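Local coordinates for protein 3'3'-cGAMP-specific phosphodiesterase 3 (Vibrio cholerae O1 biovar El Tor str. N16961, PDB 5Z7C) that belongs to the HD-domain phosphodiesterase family and is a largely helical protein with two HD-type domains, at residues E24-L29 and L68-L73; D156-L161 and A166-I171; R310-S315 and F448-A453. The protein carries 2 engineered substitutions. All coordinates share one frame; numbering follows the deposited sequence.

Contact 1: residues E24-L29 and L68-L73; sequences ELMISL and LFFTLL
Met26 and Phe70 meet across two helix segments that run nearly the same way, 19° apart in direction with short axes 10.8 Å apart. That spacing leaves the backbones well separated, and the meeting is made by side chains alone; no hydrogen bond or charge pair joins 24-29 to 68-73.

Sulfur-bearing and aromatic side chains form one set of contacts. The methylene CG of Met26 approaches ring atom CE1 of Phe70 obliquely at 3.9 Å, and the two side chains cross at about a right angle. The CA-CB bond of Met26 points toward the partner helix, but the chain bends at chi2 (-58°) and carries SD and CE away, leaving CG rather than the thioether to touch the ring. Within its own helix, Phe70 has Phe69 CD2 about 3.6 Å above its plane, over the ring centre, while its own CD2 lies in the plane of the Phe69 ring at the edge.

A second set is aliphatic. The CA-CB bond of Leu73 points toward helix 22-35, and its two methyls divide between neighbouring residues: CD1 lies 4.3 Å from Met26 CB, and CD2 lies 4.3 Å from Ile27 CG1. Leu73 and Ile27 are also the pair whose CA atoms come nearest, at 7.0 Å. These are loose van der Waals distances between buried groups.

The contact is enclosed by further helices. Helix 43-56 brings Ile45 to Ile27 and Cys48 to Leu73, helix 255-260 lays Met260 on Ile27, and helix 273-290 packs Ile279 on Met26. Helix 62-73 also rests on helix 194-211, through Leu68, Thr71 and Leu72, so helices 22-35 and 62-73 meet inside a mainly helical core, the build expected of an HD-type protein.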
loop_
_atom_site.group_PDB
_atom_site.type_symbol
_atom_site.label_atom_id
_atom_site.label_comp_id
_atom_site.label_asym_id
_atom_site.label_seq_id
_atom_site.Cartn_x
_atom_site.Cartn_y
_atom_site.Cartn_z
ATOM N N GLU A 24 12.763 -3.291 5.868
ATOM C CA GLU A 24 12.867 -3.273 4.437
ATOM C C GLU A 24 11.571 -3.576 3.741
ATOM O O GLU A 24 11.231 -2.952 2.770
ATOM C CB GLU A 24 13.884 -4.299 4.037
ATOM C CG GLU A 24 14.556 -4.016 2.770
ATOM C CD GLU A 24 15.277 -5.206 2.269
ATOM O OE1 GLU A 24 16.499 -5.122 2.118
ATOM O OE2 GLU A 24 14.630 -6.236 2.043
ATOM N N LEU A 25 10.883 -4.595 4.197
ATOM C CA LEU A 25 9.620 -4.942 3.623
ATOM C C LEU A 25 8.576 -3.886 3.839
ATOM O O LEU A 25 7.770 -3.673 2.985
ATOM C CB LEU A 25 9.123 -6.284 4.113
ATOM C CG LEU A 25 7.966 -6.766 3.257
ATOM C CD1 LEU A 25 8.379 -6.819 1.851
ATOM C CD2 LEU A 25 7.432 -8.048 3.692
ATOM N N MET A 26 8.555 -3.259 4.993
ATOM C CA MET A 26 7.576 -2.229 5.253
ATOM C C MET A 26 7.742 -1.072 4.346
ATOM O O MET A 26 6.786 -0.527 3.885
ATOM C CB MET A 26 7.674 -1.723 6.669
ATOM C CG MET A 26 6.938 -2.527 7.660
ATOM S SD MET A 26 5.267 -2.638 7.288
ATOM C CE MET A 26 4.866 -4.166 7.935
ATOM N N ILE A 27 8.961 -0.683 4.093
ATOM C CA ILE A 27 9.191 0.459 3.273
ATOM C C ILE A 27 8.629 0.164 1.918
ATOM O O ILE A 27 8.027 1.002 1.301
ATOM C CB ILE A 27 10.675 0.748 3.205
ATOM C CG1 ILE A 27 11.136 1.262 4.552
ATOM C CG2 ILE A 27 10.986 1.746 2.174
ATOM C CD1 ILE A 27 12.508 1.764 4.588
ATOM N N SER A 28 8.875 -1.022 1.426
ATOM C CA SER A 28 8.428 -1.364 0.114
ATOM C C SER A 28 6.943 -1.400 0.001
ATOM O O SER A 28 6.380 -0.924 -0.940
ATOM C CB SER A 28 8.952 -2.731 -0.213
ATOM O OG SER A 28 10.189 -2.630 -0.850
ATOM N N LEU A 29 6.314 -2.066 0.936
ATOM C CA LEU A 29 4.892 -2.193 0.939
ATOM C C LEU A 29 4.286 -0.852 1.149
ATOM O O LEU A 29 3.258 -0.543 0.632
ATOM C CB LEU A 29 4.451 -3.124 2.038
ATOM C CG LEU A 29 4.694 -4.595 1.801
ATOM C CD1 LEU A 29 3.970 -5.420 2.776
ATOM C CD2 LEU A 29 4.338 -4.983 0.420
ATOM N N LEU A 68 8.365 5.210 16.559
ATOM C CA LEU A 68 8.203 6.343 15.696
ATOM C C LEU A 68 8.436 6.003 14.259
ATOM O O LEU A 68 7.791 6.510 13.392
ATOM C CB LEU A 68 9.127 7.453 16.130
ATOM C CG LEU A 68 9.057 8.695 15.275
ATOM C CD1 LEU A 68 7.745 9.340 15.472
ATOM C CD2 LEU A 68 10.129 9.608 15.635
ATOM N N PHE A 69 9.388 5.141 14.006
ATOM C CA PHE A 69 9.775 4.821 12.659
ATOM C C PHE A 69 8.625 4.212 11.935
ATOM O O PHE A 69 8.359 4.507 10.808
ATOM C CB PHE A 69 10.892 3.804 12.761
ATOM C CG PHE A 69 11.415 3.326 11.464
ATOM C CD1 PHE A 69 12.231 4.088 10.734
ATOM C CD2 PHE A 69 11.119 2.092 11.020
ATOM C CE1 PHE A 69 12.699 3.650 9.580
ATOM C CE2 PHE A 69 11.586 1.666 9.871
ATOM C CZ PHE A 69 12.383 2.447 9.146
ATOM N N PHE A 70 7.989 3.277 12.588
ATOM C CA PHE A 70 6.818 2.648 12.067
ATOM C C PHE A 70 5.579 3.516 11.995
ATOM O O PHE A 70 4.843 3.441 11.048
ATOM C CB PHE A 70 6.639 1.280 12.686
ATOM C CG PHE A 70 7.718 0.331 12.288
ATOM C CD1 PHE A 70 7.840 -0.076 11.006
ATOM C CD2 PHE A 70 8.636 -0.106 13.183
ATOM C CE1 PHE A 70 8.823 -0.904 10.645
ATOM C CE2 PHE A 70 9.617 -0.939 12.802
ATOM C CZ PHE A 70 9.709 -1.329 11.540
ATOM N N THR A 71 5.382 4.384 12.968
ATOM C CA THR A 71 4.223 5.228 12.960
ATOM C C THR A 71 4.321 6.039 11.707
ATOM O O THR A 71 3.353 6.216 11.021
ATOM C CB THR A 71 4.224 6.154 14.171
ATOM O OG1 THR A 71 3.908 5.412 15.326
ATOM C CG2 THR A 71 3.203 7.193 14.061
ATOM N N LEU A 72 5.499 6.533 11.406
ATOM C CA LEU A 72 5.666 7.368 10.247
ATOM C C LEU A 72 5.380 6.649 8.970
ATOM O O LEU A 72 4.803 7.194 8.079
ATOM C CB LEU A 72 7.078 7.899 10.184
ATOM C CG LEU A 72 7.457 8.928 11.223
ATOM C CD1 LEU A 72 8.917 8.991 11.342
ATOM C CD2 LEU A 72 6.933 10.263 10.841
ATOM N N LEU A 73 5.871 5.440 8.855
ATOM C CA LEU A 73 5.667 4.611 7.692
ATOM C C LEU A 73 4.240 4.193 7.477
ATOM O O LEU A 73 3.774 4.114 6.386
ATOM C CB LEU A 73 6.563 3.390 7.792
ATOM C CG LEU A 73 8.071 3.533 7.760
ATOM C CD1 LEU A 73 8.729 2.260 8.011
ATOM C CD2 LEU A 73 8.518 4.063 6.478
#

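Contact 2: residues D156-L161 and A166-I171; sequences DVAREL and AVAQGI
Ala158 faces Ala168 at the place where the two backbones come nearest, with CA atoms 5.3 Å apart. Both CA-CB bonds point toward the opposing segment, and the methyls stand 4.1 Å apart, CB to CB. These small side chains permit the close approach of a helix-loop-helix turn in the first HD region, where helix 141-160 folds back on the short helix 165-168.

Ile171 reaches the Ala158 methyl from beyond the end of the short helix: its CG1 is set beside the backbone N (chi1 -74°), and the extended branch ends with CD1 3.8 Å from Ala158 CB. Val167 adds CG1 to that methyl more loosely.

Arg159 extends past the methyl of Ala168. Its chain is extended from CG to NE, with CG 3.9 Å from Ala168 CB, and the same methyl lies over one face of the guanidinium, offset toward its rim. Asp156 OD1 lies in the guanidinium plane at its edge, in a long salt bridge of 3.4 Å to Arg159 NH1, while NH2 pairs with Glu165. These two carboxylates help to fix the rotation of the flat group while a methyl packs on its face.

Helix 273-290 packs against Val157 of helix 141-160 and Leu161 just after it, and helix 62-73 meets Val167 through Asp67 and Thr71.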
loop_
_atom_site.group_PDB
_atom_site.type_symbol
_atom_site.label_atom_id
_atom_site.label_comp_id
_atom_site.label_asym_id
_atom_site.label_seq_id
_atom_site.Cartn_x
_atom_site.Cartn_y
_atom_site.Cartn_z
ATOM N N ASP A 156 -5.725 -0.119 13.616
ATOM C CA ASP A 156 -5.955 -1.530 13.559
ATOM C C ASP A 156 -4.922 -2.280 12.779
ATOM O O ASP A 156 -4.596 -3.385 13.112
ATOM C CB ASP A 156 -7.333 -1.813 13.029
ATOM C CG ASP A 156 -8.337 -1.984 14.117
ATOM O OD1 ASP A 156 -7.946 -2.106 15.290
ATOM O OD2 ASP A 156 -9.532 -2.008 13.800
ATOM N N VAL A 157 -4.440 -1.689 11.713
ATOM C CA VAL A 157 -3.431 -2.334 10.944
ATOM C C VAL A 157 -2.208 -2.486 11.815
ATOM O O VAL A 157 -1.575 -3.513 11.814
ATOM C CB VAL A 157 -3.121 -1.524 9.709
ATOM C CG1 VAL A 157 -1.923 -2.029 9.017
ATOM C CG2 VAL A 157 -4.232 -1.606 8.791
ATOM N N ALA A 158 -1.878 -1.457 12.559
ATOM C CA ALA A 158 -0.662 -1.467 13.308
ATOM C C ALA A 158 -0.712 -2.574 14.294
ATOM O O ALA A 158 0.251 -3.251 14.504
ATOM C CB ALA A 158 -0.507 -0.190 14.006
ATOM N N ARG A 159 -1.843 -2.750 14.925
ATOM C CA ARG A 159 -1.993 -3.809 15.882
ATOM C C ARG A 159 -1.870 -5.167 15.235
ATOM O O ARG A 159 -1.297 -6.066 15.793
ATOM C CB ARG A 159 -3.306 -3.673 16.619
ATOM C CG ARG A 159 -3.383 -2.450 17.437
ATOM C CD ARG A 159 -4.450 -2.538 18.476
ATOM N NE ARG A 159 -4.591 -1.277 19.172
ATOM C CZ ARG A 159 -5.454 -0.342 18.834
ATOM N NH1 ARG A 159 -6.256 -0.531 17.820
ATOM N NH2 ARG A 159 -5.505 0.777 19.506
ATOM N N GLU A 160 -2.434 -5.318 14.058
ATOM C CA GLU A 160 -2.397 -6.581 13.381
ATOM C C GLU A 160 -0.978 -6.915 13.070
ATOM O O GLU A 160 -0.581 -8.048 13.111
ATOM C CB GLU A 160 -3.216 -6.542 12.121
ATOM C CG GLU A 160 -3.983 -7.794 11.899
ATOM C CD GLU A 160 -4.793 -7.759 10.648
ATOM O OE1 GLU A 160 -5.355 -6.700 10.350
ATOM O OE2 GLU A 160 -4.871 -8.785 9.963
ATOM N N LEU A 161 -0.200 -5.900 12.798
ATOM C CA LEU A 161 1.162 -6.088 12.412
ATOM C C LEU A 161 2.050 -6.202 13.612
ATOM O O LEU A 161 3.243 -6.290 13.485
ATOM C CB LEU A 161 1.620 -4.947 11.553
ATOM C CG LEU A 161 0.883 -4.752 10.260
ATOM C CD1 LEU A 161 1.477 -3.619 9.578
ATOM C CD2 LEU A 161 1.070 -5.919 9.430
ATOM N N ALA A 166 1.534 2.186 21.286
ATOM C CA ALA A 166 1.988 3.513 21.076
ATOM C C ALA A 166 1.970 3.817 19.618
ATOM O O ALA A 166 1.628 4.895 19.223
ATOM C CB ALA A 166 3.326 3.645 21.598
ATOM N N VAL A 167 2.392 2.872 18.808
ATOM C CA VAL A 167 2.357 3.064 17.376
ATOM C C VAL A 167 0.950 3.191 16.880
ATOM O O VAL A 167 0.649 4.020 16.082
ATOM C CB VAL A 167 3.023 1.902 16.646
ATOM C CG1 VAL A 167 2.976 2.110 15.184
ATOM C CG2 VAL A 167 4.415 1.801 17.047
ATOM N N ALA A 168 0.087 2.324 17.339
ATOM C CA ALA A 168 -1.280 2.354 16.922
ATOM C C ALA A 168 -1.883 3.634 17.376
ATOM O O ALA A 168 -2.621 4.278 16.669
ATOM C CB ALA A 168 -1.990 1.241 17.539
ATOM N N GLN A 169 -1.559 4.002 18.584
ATOM C CA GLN A 169 -2.041 5.224 19.101
ATOM C C GLN A 169 -0.976 6.092 18.622
ATOM O O GLN A 169 0.148 5.952 19.043
ATOM C CB GLN A 169 -1.962 5.150 20.595
ATOM C CG GLN A 169 -2.546 6.307 21.261
ATOM C CD GLN A 169 -4.023 6.240 21.246
ATOM O OE1 GLN A 169 -4.588 5.163 21.311
ATOM N NE2 GLN A 169 -4.674 7.390 21.144
ATOM N N GLY A 170 -1.279 6.934 17.681
ATOM C CA GLY A 170 -0.239 7.737 17.122
ATOM C C GLY A 170 -0.231 7.484 15.672
ATOM O O GLY A 170 0.565 8.026 14.968
ATOM N N ILE A 171 -1.110 6.618 15.232
ATOM C CA ILE A 171 -1.543 6.600 13.865
ATOM C C ILE A 171 -2.938 7.164 14.047
ATOM O O ILE A 171 -3.438 7.881 13.225
ATOM C CB ILE A 171 -1.612 5.195 13.340
ATOM C CG1 ILE A 171 -0.211 4.690 13.092
ATOM C CG2 ILE A 171 -2.288 5.170 12.051
ATOM C CD1 ILE A 171 -0.165 3.331 12.561
#

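Contact 3: residues R310-S315 and F448-A453; sequences RQLAIS and FAALAA. Engineered in segment 448-453: Ala452 (natural residue Lys), Ala453 (natural residue Lys).
Gln311, in the last turn of helix 297-311, comes alongside Ala450 of helix 446-456 with their CA atoms 5.3 Å apart, just before Ala313 ends the helix in a Schellman motif with a positive phi of 58°.

On the helix 446-456 side the approach is met by alanines. Ala450 directs its CB at the helix end and takes two neighbours there: Gln311 CB at 3.5 Å and Leu312 CD2 at 3.7 Å. Leu312 has CG anti to its carbonyl carbon (chi1 -64°), a setting that swings the branched end across to the alanine methyl although the CA-CB bond does not aim at it.

Gln311 runs along the partner helix from Ala450 to Ala453. Its CG lies by the carbonyl O of Ala450, and after a bend at chi2 (-49°) the amide arrives beside the methyl of Ala453, with OE1 of Gln311 3.4 Å from that CB. Ala453 is an engineered residue, replacing a natural lysine, as is Ala452, whose CA-CB bond points away from the 310-315 segment. Ala454 also touches Gln311.

Further partners are Ile308, which packs on Ala450 and Leu451, and Ile406 of helix 397-416, which touches Leu312. Ala450 is buried, while Gln311, Leu312 and Ala453 are partly exposed.

No hydrogen bond crosses between the two segments, even though an amide and a main-chain carbonyl lie in the interface. Cohesion here rests on shape and van der Waals contact: the glutamine touches Ala450 through its methylenes and the engineered Ala453 through its amide.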
loop_
_atom_site.group_PDB
_atom_site.type_symbol
_atom_site.label_atom_id
_atom_site.label_comp_id
_atom_site.label_asym_id
_atom_site.label_seq_id
_atom_site.Cartn_x
_atom_site.Cartn_y
_atom_site.Cartn_z
ATOM N N ARG A 310 1.619 -25.950 -9.542
ATOM C CA ARG A 310 1.554 -27.360 -9.269
ATOM C C ARG A 310 1.891 -28.121 -10.518
ATOM O O ARG A 310 2.515 -29.154 -10.484
ATOM C CB ARG A 310 0.169 -27.739 -8.795
ATOM C CG ARG A 310 -0.238 -27.108 -7.503
ATOM C CD ARG A 310 -1.522 -27.692 -7.020
ATOM N NE ARG A 310 -2.057 -26.977 -5.876
ATOM C CZ ARG A 310 -3.038 -27.434 -5.124
ATOM N NH1 ARG A 310 -3.598 -28.589 -5.402
ATOM N NH2 ARG A 310 -3.467 -26.739 -4.101
ATOM N N GLN A 311 1.432 -27.608 -11.634
ATOM C CA GLN A 311 1.692 -28.230 -12.904
ATOM C C GLN A 311 3.162 -28.232 -13.230
ATOM O O GLN A 311 3.655 -29.147 -13.843
ATOM C CB GLN A 311 0.891 -27.573 -14.001
ATOM C CG GLN A 311 -0.516 -28.066 -14.074
ATOM C CD GLN A 311 -0.615 -29.561 -14.072
ATOM O OE1 GLN A 311 -0.263 -30.210 -15.034
ATOM N NE2 GLN A 311 -1.110 -30.114 -12.995
ATOM N N LEU A 312 3.860 -27.194 -12.816
ATOM C CA LEU A 312 5.265 -27.054 -13.112
ATOM C C LEU A 312 6.093 -27.769 -12.098
ATOM O O LEU A 312 7.291 -27.724 -12.145
ATOM C CB LEU A 312 5.659 -25.603 -13.116
ATOM C CG LEU A 312 4.984 -24.807 -14.197
ATOM C CD1 LEU A 312 5.506 -23.433 -14.210
ATOM C CD2 LEU A 312 5.231 -25.468 -15.487
ATOM N N ALA A 313 5.444 -28.425 -11.170
ATOM C CA ALA A 313 6.158 -29.158 -10.164
ATOM C C ALA A 313 7.093 -28.270 -9.377
ATOM O O ALA A 313 8.195 -28.652 -9.054
ATOM C CB ALA A 313 6.899 -30.258 -10.796
ATOM N N ILE A 314 6.633 -27.075 -9.064
ATOM C CA ILE A 314 7.360 -26.186 -8.196
ATOM C C ILE A 314 7.267 -26.677 -6.763
ATOM O O ILE A 314 6.319 -27.330 -6.385
ATOM C CB ILE A 314 6.911 -24.745 -8.404
ATOM C CG1 ILE A 314 7.602 -24.193 -9.626
ATOM C CG2 ILE A 314 7.261 -23.871 -7.250
ATOM C CD1 ILE A 314 6.770 -23.367 -10.443
ATOM N N SER A 315 8.283 -26.355 -5.983
ATOM C CA SER A 315 8.421 -26.855 -4.631
ATOM C C SER A 315 7.418 -26.220 -3.730
ATOM O O SER A 315 6.914 -25.176 -4.038
ATOM C CB SER A 315 9.786 -26.510 -4.092
ATOM O OG SER A 315 9.901 -25.119 -3.927
ATOM N N PHE A 448 1.527 -21.268 -19.987
ATOM C CA PHE A 448 0.259 -21.416 -20.653
ATOM C C PHE A 448 -0.153 -22.854 -20.718
ATOM O O PHE A 448 -1.296 -23.172 -20.554
ATOM C CB PHE A 448 0.291 -20.892 -22.053
ATOM C CG PHE A 448 -0.894 -21.297 -22.832
ATOM C CD1 PHE A 448 -2.023 -20.525 -22.833
ATOM C CD2 PHE A 448 -0.904 -22.477 -23.526
ATOM C CE1 PHE A 448 -3.121 -20.910 -23.525
ATOM C CE2 PHE A 448 -2.002 -22.857 -24.217
ATOM C CZ PHE A 448 -3.108 -22.074 -24.214
ATOM N N ALA A 449 0.784 -23.736 -20.969
ATOM C CA ALA A 449 0.461 -25.132 -21.007
ATOM C C ALA A 449 0.075 -25.606 -19.647
ATOM O O ALA A 449 -0.862 -26.350 -19.483
ATOM C CB ALA A 449 1.639 -25.889 -21.477
ATOM N N ALA A 450 0.834 -25.186 -18.662
ATOM C CA ALA A 450 0.577 -25.591 -17.304
ATOM C C ALA A 450 -0.770 -25.088 -16.864
ATOM O O ALA A 450 -1.456 -25.754 -16.131
ATOM C CB ALA A 450 1.640 -25.092 -16.409
ATOM N N LEU A 451 -1.138 -23.904 -17.306
ATOM C CA LEU A 451 -2.412 -23.367 -16.938
ATOM C C LEU A 451 -3.468 -24.276 -17.481
ATOM O O LEU A 451 -4.389 -24.642 -16.799
ATOM C CB LEU A 451 -2.568 -21.994 -17.550
ATOM C CG LEU A 451 -3.881 -21.303 -17.308
ATOM C CD1 LEU A 451 -4.196 -21.397 -15.890
ATOM C CD2 LEU A 451 -3.814 -19.903 -17.730
ATOM N N ALA A 452 -3.328 -24.622 -18.742
ATOM C CA ALA A 452 -4.318 -25.419 -19.419
ATOM C C ALA A 452 -4.424 -26.765 -18.791
ATOM O O ALA A 452 -5.499 -27.259 -18.564
ATOM C CB ALA A 452 -3.948 -25.566 -20.819
ATOM N N ALA A 453 -3.296 -27.358 -18.510
ATOM C CA ALA A 453 -3.324 -28.660 -17.947
ATOM C C ALA A 453 -4.027 -28.597 -16.624
ATOM O O ALA A 453 -4.821 -29.448 -16.313
ATOM C CB ALA A 453 -1.945 -29.144 -17.762
#

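How the contacts relate
Contacts 1 and 2 are neighbours, their centres 12 Å apart, and share a packed boundary: Met26 CE of contact 1 lies 3.8 Å from Leu161 CD1 of contact 2, and Thr71 OG1 packs 3.4 Å from Val167 CG1. Helix 273-290 borders both, touching residues of 24-29 and of 156-161. Contact 3 stands apart, with its centre 36 Å from that of contact 1 and 40 Å from that of contact 2; the nearest atoms are about 19 Å and 23 Å away. All three follow one another along the chain without interleaving. None of the three contacts includes a ligand or metal; contacts 1 and 2 lie in one part of the chain, and contact 3 joins helices at a distant one.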